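Local coordinates for protein FMN reductase (NADPH) (Bacillus subtilis, PDB 3N2S) that uses NADPH to reduce flavin mononucleotide and also reduces nitroaromatic compounds, quinones and azo dyes, working as a homodimer, at residues T186-N190 / T191-R195; E218-W221 / S222-I225; L101-T104 / E105-M108; V62-G65 / N66-Y69. One frame throughout, in Å; residues are numbered along the deposited sequence.

In the fold
All four contacts lie at helix ends. Contacts 1, 2 and 3 are N-terminal starts, each with a side-chain oxygen of Asn190, Thr220 or Asn103 capping the first turn, whereas contact 4 is the C-terminal end of helix 54-63, closed by a glycine. Contact 3 is fully buried, contact 2 partly so, and contacts 1 and 4 lie at the surface. Contacts 1 and 2 start two successive helices, 191-213 and 221-229, with centres about 20 Å apart. Contacts 1 to 3 also touch the second subunit. Within its own segments contact 1 is polar, while contact 2 adds an indole-methyl contact. Contact 4 turns instead to the flavin, which it grips through amide and hydroxyl groups.

Contact 1: T186-N190 / T191-R195; sequences TYNVN and TDDFR
Asn188 lays its side-chain amide across the carboxylate of Asp193, the two planes 84° apart. Its ND2 gives a hydrogen bond of 3.0 Å to Asp193 OD2 that is almost straight (175°); the acceptor lies in the amide plane, while the N-H reaches OD2 on its anti side, somewhat out of the carboxylate plane. The other end of the same amide is also used: OD1 of Asn188 accepts from Asn190 N at 3.0 Å, the donor standing above the carbonyl plane, which makes an Asx turn. Gripped at both ends, the amide has its flip fixed. Replacing the amide of Asn188 by a bare methyl, as in alanine, is likely to deprive Asp193 OD2 of this donor and Asn190 N of its acceptor, setting the carboxylate free to turn. Asn190 is the N-cap of the helix. A chi1 of -175°, CG pointing away from the backbone N, holds OD1 over the first turn, where Asp193 N donates to it at 3.0 Å in the carbonyl plane, on a lone pair. The helical pattern of backbone bonds begins here, as Phe194 N binds Asn190 O at 3.0 Å. The Asp193 carboxylate lies close to the cap, CG 3.5 Å from Asn190 OD1, and its negative charge is likely to be favourable near the helix N-terminus. Loop 186-190 leads from strand 182-184, where His183 stacks on Tyr187, into helix 191-213; at this junction Val189 packs on Pro152 of the second subunit and Phe194 on Gln88 of the same subunit.

Contact 2: E218-W221 / S222-I225; sequences EETW and SDQI
Ile225 brings its CG2 over one face of the Trp221 indole, one helical turn on, in a CH-pi contact 3.8 Å from the centroid of the five-membered ring. That methyl group sits toward the rim, 3.6 Å from Trp221 CE2. A backbone bond runs beside this packing: Ile225 N reaches Trp221 O at 2.8 Å, nearly along the C=O axis. Around the indole, Tyr42 of the second subunit adds an edge-to-face ring and accepts from Trp221 NE1 with its backbone oxygen, so the tight side of the contact is also dimer interface. With a leucine in place of Trp221, Ile225 CG2 would probably lose the ring face it lies on, and Tyr42 O of the second subunit its N-H donor. At the helix start Thr220 is the N-cap; its OG1, set between backbone N and carbonyl carbon (chi1 64°), accepts from Asp223 N at 3.2 Å. The opposite character shows at Glu219, whose extended chain runs obliquely past Gln224, a loose meeting of Glu219 OE2 with Gln224 CB at 3.5 Å; the Gln224 amide has its own partner, OE1 being hydrogen-bonded to Tyr209 OH of helix 191-213. Asp223, on the exposed side, forms a salt bridge with Lys93 of the second subunit. The cap is a neutral hydroxyl, the indole face an apolar grip, and the charged Asp223 pair probably adds to the dimer interface.

Contact 3: L101-T104 / E105-M108; sequences LENT and EMFM
Two backbone bonds open the first turn of helix 104-127: Phe107 N to Asn103 O at 3.2 Å and Met108 N to Thr104 O at 2.9 Å. Asn103 turns its CG between its backbone N and carbonyl carbon (chi1 63°), which folds OD1 back over the turn to take the N-H of Met106 at 2.9 Å, the donor tilted 26° from the carbonyl plane. This is an N-cap: the side chain supplies an acceptor for an amide that has no preceding turn to bond to. The CG of Met106, a selenomethionine, lies against the same oxygen, 3.4 Å from Asn103 OD1, and its CB rests 3.5 Å from Leu101 O, so Met106 lies against both the cap and the Leu101 carbonyl. On the other flank Met108, also selenomethionine, has its SE 4.2 Å from Thr104 CG2. Thr104 OG1 is hydrogen-bonded to Asn247 OD1. Beside Asn103 and pointing the same way, Glu105 bends at chi2, and its OE2 meets Arg234 NH1 and Arg139 NH2 of the second subunit, two salt bridges on one oxygen across the dimer interface.

Contact 4: V62-G65 / N66-Y69; sequences VLAG and NQPY. With FMN (flavin mononucleotide), chain E.
Gln67 reaches back to Ala64 and forward to the flavin along one extended side chain. Its CB lies over a face of the Tyr69 ring, 4.0 Å above the plane and offset toward the rim. With CG beside its own backbone nitrogen (chi1 -58°) the chain is led toward the helix end, where CG comes 3.7 Å from Ala64 O. Beyond CD the amide divides its work. NE2 gives an almost straight bond (176°) of 2.8 Å to Ala64 O, which lies in the amide plane of Gln67, although the donor stands above the carbonyl plane of Ala64. The same nitrogen also donates to FMN O4 at 3.0 Å, while OE1 accepts from FMN N3 at 2.7 Å. The amide thus reads the pyrimidine edge of the isoalloxazine as donor and acceptor together, and the Ala64 carbonyl, a second-shell partner, helps to set which end faces O4. Tyr69 continues the same edge, its OH donating to FMN O2 at 2.8 Å. Behind this, the chain leaves helix 54-63 by a Schellman motif at Gly65; Gly65 N bonds back to Val62 O at 3.0 Å, and Asn66 N reaches the same oxygen weakly. Gly65 takes a positive phi (99°), at which a CB would be jammed against the carbonyl oxygen of Ala64. The turn joins helix 54-63 to the loop before strand 75-82; Ala64, Gln67 and Tyr69 rest on Ile135 of strand 131-135, and Leu63 packs against helix 142-149.

Contact 1: T186-N190 / T191-R195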
loop_
_atom_site.group_PDB
_atom_site.type_symbol
_atom_site.label_atom_id
_atom_site.label_comp_id
_atom_site.label_asym_id
_atom_site.label_seq_id
_atom_site.Cartn_x
_atom_site.Cartn_y
_atom_site.Cartn_z
ATOM N N THR A 186 -20.258 -10.550 -0.457
ATOM C CA THR A 186 -20.731 -9.302 0.139
ATOM C C THR A 186 -20.091 -9.148 1.502
ATOM O O THR A 186 -19.676 -10.139 2.089
ATOM C CB THR A 186 -22.275 -9.273 0.283
ATOM O OG1 THR A 186 -22.690 -10.399 1.058
ATOM C CG2 THR A 186 -23.009 -9.229 -1.067
ATOM N N TYR A 187 -20.026 -7.899 2.002
ATOM C CA TYR A 187 -19.489 -7.595 3.334
ATOM C C TYR A 187 -20.465 -8.176 4.368
ATOM O O TYR A 187 -21.678 -7.961 4.257
ATOM C CB TYR A 187 -19.404 -6.075 3.544
ATOM C CG TYR A 187 -18.576 -5.680 4.749
ATOM C CD1 TYR A 187 -19.124 -5.683 6.032
ATOM C CD2 TYR A 187 -17.246 -5.293 4.608
ATOM C CE1 TYR A 187 -18.357 -5.343 7.149
ATOM C CE2 TYR A 187 -16.474 -4.935 5.715
ATOM C CZ TYR A 187 -17.036 -4.947 6.982
ATOM O OH TYR A 187 -16.276 -4.596 8.076
ATOM N N ASN A 188 -19.945 -8.908 5.357
ATOM C CA ASN A 188 -20.763 -9.516 6.394
ATOM C C ASN A 188 -21.013 -8.511 7.523
ATOM O O ASN A 188 -20.091 -8.179 8.273
ATOM C CB ASN A 188 -20.113 -10.808 6.924
ATOM C CG ASN A 188 -20.961 -11.556 7.938
ATOM O OD1 ASN A 188 -22.097 -11.192 8.263
ATOM N ND2 ASN A 188 -20.426 -12.630 8.457
ATOM N N VAL A 189 -22.276 -8.044 7.652
ATOM C CA VAL A 189 -22.688 -7.078 8.683
ATOM C C VAL A 189 -23.430 -7.760 9.856
ATOM O O VAL A 189 -23.946 -7.066 10.736
ATOM C CB VAL A 189 -23.488 -5.855 8.115
ATOM C CG1 VAL A 189 -22.637 -5.030 7.152
ATOM C CG2 VAL A 189 -24.800 -6.287 7.449
ATOM N N ASN A 190 -23.495 -9.101 9.864
ATOM C CA ASN A 190 -24.197 -9.849 10.910
ATOM C C ASN A 190 -23.552 -9.578 12.280
ATOM O O ASN A 190 -22.370 -9.878 12.473
ATOM C CB ASN A 190 -24.257 -11.344 10.583
ATOM C CG ASN A 190 -25.083 -12.134 11.567
ATOM O OD1 ASN A 190 -24.642 -12.462 12.668
ATOM N ND2 ASN A 190 -26.279 -12.491 11.174
ATOM N N THR A 191 -24.336 -8.976 13.212
ATOM C CA THR A 191 -23.885 -8.585 14.551
ATOM C C THR A 191 -23.414 -9.745 15.408
ATOM O O THR A 191 -22.392 -9.613 16.088
ATOM C CB THR A 191 -24.907 -7.661 15.239
ATOM O OG1 THR A 191 -26.207 -8.259 15.194
ATOM C CG2 THR A 191 -24.976 -6.298 14.592
ATOM N N ASP A 192 -24.123 -10.897 15.348
ATOM C CA ASP A 192 -23.726 -12.094 16.101
ATOM C C ASP A 192 -22.369 -12.607 15.628
ATOM O O ASP A 192 -21.527 -12.938 16.455
ATOM C CB ASP A 192 -24.770 -13.212 15.989
ATOM C CG ASP A 192 -26.019 -12.993 16.822
ATOM O OD1 ASP A 192 -26.021 -12.064 17.661
ATOM O OD2 ASP A 192 -26.981 -13.758 16.647
ATOM N N ASP A 193 -22.155 -12.639 14.299
ATOM C CA ASP A 193 -20.883 -13.068 13.698
ATOM C C ASP A 193 -19.755 -12.135 14.142
ATOM O O ASP A 193 -18.705 -12.615 14.557
ATOM C CB ASP A 193 -20.968 -13.103 12.171
ATOM C CG ASP A 193 -21.785 -14.235 11.574
ATOM O OD1 ASP A 193 -22.093 -15.203 12.305
ATOM O OD2 ASP A 193 -22.088 -14.171 10.373
ATOM N N PHE A 194 -20.013 -10.823 14.114
ATOM C CA PHE A 194 -19.057 -9.801 14.511
ATOM C C PHE A 194 -18.649 -9.979 15.982
ATOM O O PHE A 194 -17.467 -10.027 16.278
ATOM C CB PHE A 194 -19.634 -8.396 14.267
ATOM C CG PHE A 194 -18.665 -7.289 14.598
ATOM C CD1 PHE A 194 -17.725 -6.858 13.660
ATOM C CD2 PHE A 194 -18.678 -6.679 15.855
ATOM C CE1 PHE A 194 -16.826 -5.834 13.970
ATOM C CE2 PHE A 194 -17.772 -5.660 16.164
ATOM C CZ PHE A 194 -16.847 -5.251 15.222
ATOM N N ARG A 195 -19.635 -10.098 16.890
ATOM C CA ARG A 195 -19.384 -10.250 18.324
ATOM C C ARG A 195 -18.612 -11.490 18.658
ATOM O O ARG A 195 -17.728 -11.405 19.484
ATOM C CB ARG A 195 -20.678 -10.211 19.136
ATOM C CG ARG A 195 -21.286 -8.853 19.162
ATOM C CD ARG A 195 -22.175 -8.714 20.355
ATOM N NE ARG A 195 -22.917 -7.476 20.226
ATOM C CZ ARG A 195 -24.230 -7.400 20.326
ATOM N NH1 ARG A 195 -24.948 -8.489 20.578
ATOM N NH2 ARG A 195 -24.840 -6.232 20.190
#

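Contact 2: E218-W221 / S222-I225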
loop_
_atom_site.group_PDB
_atom_site.type_symbol
_atom_site.label_atom_id
_atom_site.label_comp_id
_atom_site.label_asym_id
_atom_site.label_seq_id
_atom_site.Cartn_x
_atom_site.Cartn_y
_atom_site.Cartn_z
ATOM N N GLU A 218 -2.663 -7.523 30.365
ATOM C CA GLU A 218 -3.783 -8.387 29.959
ATOM C C GLU A 218 -4.833 -7.701 29.066
ATOM O O GLU A 218 -5.943 -8.218 28.911
ATOM C CB GLU A 218 -4.422 -9.086 31.182
ATOM C CG GLU A 218 -4.924 -8.145 32.269
ATOM C CD GLU A 218 -5.171 -8.771 33.628
ATOM O OE1 GLU A 218 -4.949 -9.994 33.778
ATOM O OE2 GLU A 218 -5.572 -8.027 34.552
ATOM N N GLU A 219 -4.473 -6.578 28.447
ATOM C CA GLU A 219 -5.393 -5.825 27.596
ATOM C C GLU A 219 -5.863 -6.602 26.368
ATOM O O GLU A 219 -5.118 -7.421 25.824
ATOM C CB GLU A 219 -4.797 -4.463 27.203
ATOM C CG GLU A 219 -3.498 -4.565 26.426
ATOM C CD GLU A 219 -2.868 -3.268 25.967
ATOM O OE1 GLU A 219 -1.643 -3.278 25.731
ATOM O OE2 GLU A 219 -3.585 -2.252 25.828
ATOM N N THR A 220 -7.100 -6.367 25.960
ATOM C CA THR A 220 -7.702 -6.983 24.783
ATOM C C THR A 220 -7.316 -6.103 23.562
ATOM O O THR A 220 -6.854 -4.972 23.732
ATOM C CB THR A 220 -9.223 -7.016 24.923
ATOM O OG1 THR A 220 -9.710 -5.678 24.966
ATOM C CG2 THR A 220 -9.705 -7.837 26.152
ATOM N N TRP A 221 -7.544 -6.607 22.352
ATOM C CA TRP A 221 -7.251 -5.858 21.135
ATOM C C TRP A 221 -8.147 -4.631 21.031
ATOM O O TRP A 221 -7.647 -3.545 20.781
ATOM C CB TRP A 221 -7.444 -6.750 19.898
ATOM C CG TRP A 221 -7.054 -6.075 18.623
ATOM C CD1 TRP A 221 -5.787 -5.826 18.181
ATOM C CD2 TRP A 221 -7.941 -5.600 17.605
ATOM N NE1 TRP A 221 -5.827 -5.236 16.940
ATOM C CE2 TRP A 221 -7.139 -5.087 16.559
ATOM C CE3 TRP A 221 -9.336 -5.604 17.450
ATOM C CZ2 TRP A 221 -7.685 -4.559 15.385
ATOM C CZ3 TRP A 221 -9.878 -5.075 16.289
ATOM C CH2 TRP A 221 -9.055 -4.582 15.258
ATOM N N SER A 222 -9.464 -4.813 21.211
ATOM C CA SER A 222 -10.436 -3.719 21.096
ATOM C C SER A 222 -10.140 -2.579 22.092
ATOM O O SER A 222 -10.195 -1.428 21.695
ATOM C CB SER A 222 -11.861 -4.246 21.230
ATOM O OG SER A 222 -12.034 -4.851 22.494
ATOM N N ASP A 223 -9.711 -2.892 23.323
ATOM C CA ASP A 223 -9.326 -1.847 24.277
ATOM C C ASP A 223 -8.023 -1.145 23.856
ATOM O O ASP A 223 -7.960 0.071 23.929
ATOM C CB ASP A 223 -9.196 -2.399 25.696
ATOM C CG ASP A 223 -10.535 -2.631 26.393
ATOM O OD1 ASP A 223 -11.582 -2.156 25.868
ATOM O OD2 ASP A 223 -10.535 -3.245 27.465
ATOM N N GLN A 224 -7.024 -1.901 23.374
ATOM C CA GLN A 224 -5.746 -1.363 22.901
ATOM C C GLN A 224 -5.934 -0.436 21.685
ATOM O O GLN A 224 -5.457 0.695 21.720
ATOM C CB GLN A 224 -4.784 -2.508 22.548
ATOM C CG GLN A 224 -3.364 -2.042 22.220
ATOM C CD GLN A 224 -2.443 -3.169 21.835
ATOM O OE1 GLN A 224 -2.830 -4.181 21.249
ATOM N NE2 GLN A 224 -1.198 -3.033 22.222
ATOM N N ILE A 225 -6.642 -0.896 20.636
ATOM C CA ILE A 225 -6.811 -0.089 19.420
ATOM C C ILE A 225 -7.558 1.208 19.636
ATOM O O ILE A 225 -7.162 2.233 19.082
ATOM C CB ILE A 225 -7.208 -0.863 18.113
ATOM C CG1 ILE A 225 -8.532 -1.630 18.252
ATOM C CG2 ILE A 225 -6.074 -1.781 17.658
ATOM C CD1 ILE A 225 -9.681 -0.972 17.631
#

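Contact 3: L101-T104 / E105-M108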
loop_
_atom_site.group_PDB
_atom_site.type_symbol
_atom_site.label_atom_id
_atom_site.label_comp_id
_atom_site.label_asym_id
_atom_site.label_seq_id
_atom_site.Cartn_x
_atom_site.Cartn_y
_atom_site.Cartn_z
ATOM N N LEU A 101 -3.155 16.935 -10.559
ATOM C CA LEU A 101 -2.471 16.060 -9.594
ATOM C C LEU A 101 -2.997 16.196 -8.176
ATOM O O LEU A 101 -2.590 15.426 -7.303
ATOM C CB LEU A 101 -0.947 16.409 -9.597
ATOM C CG LEU A 101 -0.224 16.445 -10.967
ATOM C CD1 LEU A 101 1.126 17.146 -10.847
ATOM C CD2 LEU A 101 -0.085 15.048 -11.582
ATOM N N GLU A 102 -3.907 17.143 -7.938
ATOM C CA GLU A 102 -4.366 17.501 -6.598
ATOM C C GLU A 102 -5.672 16.939 -6.055
ATOM O O GLU A 102 -6.046 17.307 -4.951
ATOM C CB GLU A 102 -4.306 19.039 -6.431
ATOM C CG GLU A 102 -2.937 19.605 -6.770
ATOM C CD GLU A 102 -2.726 21.091 -6.560
ATOM O OE1 GLU A 102 -3.721 21.811 -6.338
ATOM O OE2 GLU A 102 -1.561 21.540 -6.636
ATOM N N ASN A 103 -6.345 16.037 -6.780
ATOM C CA ASN A 103 -7.616 15.507 -6.314
ATOM C C ASN A 103 -7.446 14.279 -5.403
ATOM O O ASN A 103 -6.321 13.812 -5.204
ATOM C CB ASN A 103 -8.564 15.227 -7.503
ATOM C CG ASN A 103 -8.105 14.179 -8.494
ATOM O OD1 ASN A 103 -7.147 13.423 -8.275
ATOM N ND2 ASN A 103 -8.834 14.075 -9.595
ATOM N N THR A 104 -8.564 13.758 -4.878
ATOM C CA THR A 104 -8.583 12.591 -3.996
ATOM C C THR A 104 -8.115 11.351 -4.751
ATOM O O THR A 104 -7.342 10.566 -4.196
ATOM C CB THR A 104 -9.978 12.443 -3.330
ATOM O OG1 THR A 104 -10.215 13.617 -2.536
ATOM C CG2 THR A 104 -10.116 11.149 -2.467
ATOM N N GLU A 105 -8.558 11.191 -6.013
ATOM C CA GLU A 105 -8.160 10.057 -6.853
ATOM C C GLU A 105 -6.625 9.929 -6.948
ATOM O O GLU A 105 -6.093 8.864 -6.668
ATOM C CB GLU A 105 -8.802 10.125 -8.265
ATOM C CG GLU A 105 -8.279 9.058 -9.230
ATOM C CD GLU A 105 -8.474 7.576 -8.909
ATOM O OE1 GLU A 105 -9.177 7.229 -7.933
ATOM O OE2 GLU A 105 -7.958 6.745 -9.689
HETATM N N MSE A 106 -5.923 11.019 -7.282
HETATM C CA MSE A 106 -4.456 10.988 -7.420
HETATM C C MSE A 106 -3.769 10.771 -6.063
HETATM O O MSE A 106 -2.691 10.193 -6.016
HETATM C CB MSE A 106 -3.901 12.257 -8.094
HETATM C CG MSE A 106 -4.212 12.346 -9.588
HETATM SE SE MSE A 106 -3.790 10.694 -10.546
HETATM C CE MSE A 106 -5.559 10.430 -11.330
ATOM N N PHE A 107 -4.412 11.224 -4.965
ATOM C CA PHE A 107 -3.878 11.021 -3.614
ATOM C C PHE A 107 -3.957 9.517 -3.273
ATOM O O PHE A 107 -2.995 8.934 -2.779
ATOM C CB PHE A 107 -4.651 11.878 -2.611
ATOM C CG PHE A 107 -4.258 11.709 -1.159
ATOM C CD1 PHE A 107 -2.979 12.050 -0.724
ATOM C CD2 PHE A 107 -5.196 11.321 -0.212
ATOM C CE1 PHE A 107 -2.644 11.986 0.630
ATOM C CE2 PHE A 107 -4.855 11.239 1.137
ATOM C CZ PHE A 107 -3.576 11.557 1.546
HETATM N N MSE A 108 -5.064 8.882 -3.628
HETATM C CA MSE A 108 -5.221 7.438 -3.418
HETATM C C MSE A 108 -4.221 6.655 -4.281
HETATM O O MSE A 108 -3.547 5.744 -3.786
HETATM C CB MSE A 108 -6.666 7.014 -3.731
HETATM C CG MSE A 108 -7.668 7.634 -2.793
HETATM SE SE MSE A 108 -9.495 7.061 -3.197
HETATM C CE MSE A 108 -9.385 5.347 -2.507
#

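Contact 4: V62-G65 / N66-Y69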
loop_
_atom_site.group_PDB
_atom_site.type_symbol
_atom_site.label_atom_id
_atom_site.label_comp_id
_atom_site.label_asym_id
_atom_site.label_seq_id
_atom_site.Cartn_x
_atom_site.Cartn_y
_atom_site.Cartn_z
ATOM N N VAL A 62 13.461 11.503 16.509
ATOM C CA VAL A 62 12.822 12.427 17.463
ATOM C C VAL A 62 11.423 12.788 16.988
ATOM O O VAL A 62 10.455 12.644 17.755
ATOM C CB VAL A 62 13.682 13.692 17.738
ATOM C CG1 VAL A 62 12.918 14.704 18.594
ATOM C CG2 VAL A 62 14.985 13.303 18.413
ATOM N N LEU A 63 11.307 13.224 15.716
ATOM C CA LEU A 63 10.015 13.594 15.119
ATOM C C LEU A 63 9.045 12.423 15.154
ATOM O O LEU A 63 7.860 12.638 15.377
ATOM C CB LEU A 63 10.192 14.147 13.681
ATOM C CG LEU A 63 11.038 15.431 13.549
ATOM C CD1 LEU A 63 11.428 15.706 12.085
ATOM C CD2 LEU A 63 10.349 16.623 14.201
ATOM N N ALA A 64 9.551 11.183 15.009
ATOM C CA ALA A 64 8.732 9.958 15.027
ATOM C C ALA A 64 8.239 9.551 16.441
ATOM O O ALA A 64 7.476 8.588 16.600
ATOM C CB ALA A 64 9.495 8.811 14.364
ATOM N N GLY A 65 8.663 10.304 17.448
ATOM C CA GLY A 65 8.305 10.079 18.841
ATOM C C GLY A 65 9.372 9.328 19.622
ATOM O O GLY A 65 9.039 8.555 20.523
ATOM N N ASN A 66 10.658 9.551 19.296
ATOM C CA ASN A 66 11.823 8.899 19.919
ATOM C C ASN A 66 11.824 7.390 19.722
ATOM O O ASN A 66 11.585 6.607 20.650
ATOM C CB ASN A 66 12.012 9.307 21.397
ATOM C CG ASN A 66 12.244 10.780 21.544
ATOM O OD1 ASN A 66 13.212 11.326 21.040
ATOM N ND2 ASN A 66 11.327 11.453 22.175
ATOM N N GLN A 67 12.046 6.984 18.475
ATOM C CA GLN A 67 12.063 5.583 18.118
ATOM C C GLN A 67 13.514 5.268 17.764
ATOM O O GLN A 67 13.975 5.674 16.707
ATOM C CB GLN A 67 11.075 5.313 16.971
ATOM C CG GLN A 67 9.644 5.721 17.340
ATOM C CD GLN A 67 8.615 5.085 16.451
ATOM O OE1 GLN A 67 8.669 3.889 16.200
ATOM N NE2 GLN A 67 7.640 5.862 15.988
ATOM N N PRO A 68 14.278 4.629 18.686
ATOM C CA PRO A 68 15.729 4.432 18.461
ATOM C C PRO A 68 16.144 3.578 17.271
ATOM O O PRO A 68 17.248 3.738 16.743
ATOM C CB PRO A 68 16.222 3.832 19.790
ATOM C CG PRO A 68 15.000 3.230 20.408
ATOM C CD PRO A 68 13.878 4.148 20.021
ATOM N N TYR A 69 15.264 2.675 16.850
ATOM C CA TYR A 69 15.449 1.786 15.713
ATOM C C TYR A 69 15.341 2.533 14.361
ATOM O O TYR A 69 15.564 1.938 13.316
ATOM C CB TYR A 69 14.525 0.564 15.811
ATOM C CG TYR A 69 13.154 0.861 16.399
ATOM C CD1 TYR A 69 12.045 1.049 15.573
ATOM C CD2 TYR A 69 12.961 0.917 17.781
ATOM C CE1 TYR A 69 10.781 1.306 16.108
ATOM C CE2 TYR A 69 11.705 1.192 18.327
ATOM C CZ TYR A 69 10.617 1.383 17.482
ATOM O OH TYR A 69 9.381 1.618 18.023
HETATM N N1 FMN E . 5.904 0.314 14.638
HETATM C C2 FMN E . 6.640 1.164 15.402
HETATM O O2 FMN E . 7.330 0.735 16.347
HETATM N N3 FMN E . 6.636 2.501 15.154
HETATM C C4 FMN E . 5.967 3.148 14.143
HETATM O O4 FMN E . 6.015 4.371 13.962
HETATM C C4A FMN E . 5.169 2.266 13.262
HETATM N N5 FMN E . 4.541 2.767 12.227
HETATM C C5A FMN E . 3.931 1.856 11.337
HETATM C C6 FMN E . 3.352 2.389 10.156
HETATM C C7 FMN E . 2.829 1.549 9.183
HETATM C C7M FMN E . 2.316 2.149 7.883
HETATM C C8 FMN E . 2.762 0.121 9.425
HETATM C C8M FMN E . 2.147 -0.810 8.440
HETATM C C9 FMN E . 3.314 -0.430 10.620
HETATM C C9A FMN E . 3.886 0.413 11.600
HETATM N N10 FMN E . 4.541 -0.070 12.764
HETATM C C10 FMN E . 5.220 0.764 13.597
HETATM C "C1'" FMN E . 4.547 -1.524 13.038
HETATM C "C2'" FMN E . 3.172 -1.949 13.575
HETATM O "O2'" FMN E . 3.110 -1.536 14.875
HETATM C "C3'" FMN E . 3.133 -3.474 13.532
HETATM O "O3'" FMN E . 3.220 -3.861 12.128
HETATM C "C4'" FMN E . 1.836 -4.069 14.241
HETATM O "O4'" FMN E . 2.032 -3.938 15.663
HETATM C "C5'" FMN E . 1.751 -5.594 13.956
HETATM O "O5'" FMN E . 2.972 -6.193 14.483
HETATM P P FMN E . 3.917 -7.138 13.575
HETATM O O1P FMN E . 3.132 -8.342 13.120
HETATM O O2P FMN E . 5.047 -7.361 14.556
HETATM O O3P FMN E . 4.410 -6.200 12.460
#